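Local structure of putative polyketide cyclase SMa1630 (Sinorhizobium meliloti 1021, 4U13) at residues A[77-82]-A[92-97]. The protein is probably a polyketide cyclase-like protein with a SnoaL-like domain of the NTF2 clan, its substrate and any reaction being unestablished. Residues are numbered along the deposited sequence; the frame is centred on the assembly and turned at random.
Sequences VRAKVS and LTYSFT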
# COMPACT_ATOMS: atom_id res chain seq x y z
N VAL A 77 -15.64 2.25 -3.65
CA VAL A 77 -14.64 1.35 -3.16
C VAL A 77 -15.01 0.90 -1.76
O VAL A 77 -15.31 1.71 -0.88
CB VAL A 77 -13.23 2.04 -3.19
CG1 VAL A 77 -12.11 1.11 -2.72
CG2 VAL A 77 -12.87 2.43 -4.59
N ARG A 78 -15.04 -0.41 -1.57
CA ARG A 78 -15.20 -0.97 -0.26
C ARG A 78 -13.80 -1.09 0.34
O ARG A 78 -12.88 -1.70 -0.29
CB ARG A 78 -15.87 -2.34 -0.29
CG ARG A 78 -17.35 -2.26 -0.59
CD ARG A 78 -17.94 -3.67 -0.73
NE ARG A 78 -17.78 -4.46 0.51
CZ ARG A 78 -18.69 -4.52 1.51
NH1 ARG A 78 -19.80 -3.80 1.42
NH2 ARG A 78 -18.46 -5.28 2.59
N ALA A 79 -13.63 -0.54 1.55
CA ALA A 79 -12.33 -0.63 2.17
C ALA A 79 -12.38 -1.11 3.61
O ALA A 79 -13.27 -0.73 4.38
CB ALA A 79 -11.59 0.70 2.03
N LYS A 80 -11.46 -2.00 3.96
CA LYS A 80 -11.42 -2.49 5.32
C LYS A 80 -10.61 -1.46 6.08
O LYS A 80 -9.50 -1.11 5.70
CB LYS A 80 -10.80 -3.86 5.44
CG LYS A 80 -11.03 -4.45 6.83
CD LYS A 80 -10.32 -5.80 7.02
CE LYS A 80 -8.83 -5.61 7.27
NZ LYS A 80 -8.06 -6.81 6.83
N VAL A 81 -11.21 -0.93 7.11
CA VAL A 81 -10.54 0.06 7.96
C VAL A 81 -10.22 -0.58 9.31
O VAL A 81 -11.07 -1.15 9.95
CB VAL A 81 -11.42 1.29 8.15
CG1 VAL A 81 -10.71 2.29 8.99
CG2 VAL A 81 -11.75 1.83 6.77
N SER A 82 -9.00 -0.41 9.75
CA SER A 82 -8.49 -1.15 10.86
C SER A 82 -7.74 -0.14 11.71
O SER A 82 -7.00 0.68 11.17
CB SER A 82 -7.53 -2.18 10.26
OG SER A 82 -7.19 -3.16 11.20
N LEU A 92 -16.04 -0.19 5.00
CA LEU A 92 -16.71 1.06 4.61
C LEU A 92 -16.71 1.23 3.11
O LEU A 92 -15.85 0.71 2.43
CB LEU A 92 -15.97 2.27 5.21
CG LEU A 92 -16.14 2.46 6.72
CD1 LEU A 92 -15.20 3.51 7.30
CD2 LEU A 92 -17.60 2.83 6.97
N THR A 93 -17.65 2.03 2.63
CA THR A 93 -17.70 2.39 1.24
C THR A 93 -17.23 3.81 1.04
O THR A 93 -17.79 4.74 1.60
CB THR A 93 -19.12 2.22 0.65
OG1 THR A 93 -19.50 0.84 0.75
CG2 THR A 93 -19.13 2.63 -0.85
N TYR A 94 -16.18 3.94 0.24
CA TYR A 94 -15.66 5.23 -0.19
C TYR A 94 -16.21 5.58 -1.59
O TYR A 94 -15.84 4.93 -2.57
CB TYR A 94 -14.13 5.17 -0.25
CG TYR A 94 -13.36 5.25 1.07
CD1 TYR A 94 -13.61 4.34 2.13
CD2 TYR A 94 -12.37 6.21 1.26
CE1 TYR A 94 -12.91 4.40 3.34
CE2 TYR A 94 -11.65 6.29 2.45
CZ TYR A 94 -11.91 5.38 3.49
OH TYR A 94 -11.18 5.46 4.65
N SER A 95 -17.07 6.60 -1.68
CA SER A 95 -17.60 7.04 -2.98
C SER A 95 -16.91 8.26 -3.46
O SER A 95 -17.07 9.32 -2.92
CB SER A 95 -19.10 7.35 -2.90
OG SER A 95 -19.80 6.19 -2.50
N PHE A 96 -16.17 8.11 -4.53
CA PHE A 96 -15.36 9.20 -5.04
C PHE A 96 -16.01 9.78 -6.29
O PHE A 96 -16.44 9.03 -7.17
CB PHE A 96 -14.01 8.66 -5.52
CG PHE A 96 -13.08 8.17 -4.43
CD1 PHE A 96 -13.18 6.85 -3.94
CD2 PHE A 96 -12.02 8.97 -3.98
CE1 PHE A 96 -12.28 6.38 -2.98
CE2 PHE A 96 -11.11 8.50 -3.05
CZ PHE A 96 -11.25 7.20 -2.54
N THR A 97 -16.05 11.10 -6.39
CA THR A 97 -16.44 11.77 -7.62
C THR A 97 -15.23 12.48 -8.17
O THR A 97 -14.58 13.26 -7.48
CB THR A 97 -17.56 12.78 -7.39
OG1 THR A 97 -18.62 12.12 -6.68
CG2 THR A 97 -18.09 13.31 -8.69
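Val77 and Tyr94 trade two backbone hydrogen bonds, and Ala79 and Leu92 do the same two residues along, zipping up the antiparallel hairpin of strands 74-82 and 90-99 in the curved sheet of this SnoaL-like, NTF2-type fold. Tyr94 N reaches Val77 O at 2.6 Å; Ala79 N meets Leu92 O at 2.7 Å. Between these pairs sits the non-hydrogen-bonded pair Arg78 and Thr93, where Arg78 CA also sends a C-H toward Leu92 O, 3.2 Å away. On the face that carries Arg78 and Thr93, Arg78 CG passes Thr93 OG1 at 4.0 Å.

The face carrying Val77, Ala79, Leu92 and Tyr94 is largely apolar and turned to helix 8-19. There chi1 of -77° sets Tyr94 CG beside the backbone N, and the ring runs back toward the Leu92 end of its own strand, where CE1 lies 4.1 Å from Ala79 CB. Phe14 meets this ring with the planes about 50° apart, while Tyr13 makes an edge-to-face pair with Phe96, whose CE1 touches Val77 CG2. Strand 62-71 flanks the hairpin beyond 74-82, and Ile108 on strand 102-108 touches both Leu92 and Tyr94. Val81 CG2 finishes the row, 3.9 Å from Leu92 CD1 and near the plane of the Tyr94 ring, at its edge.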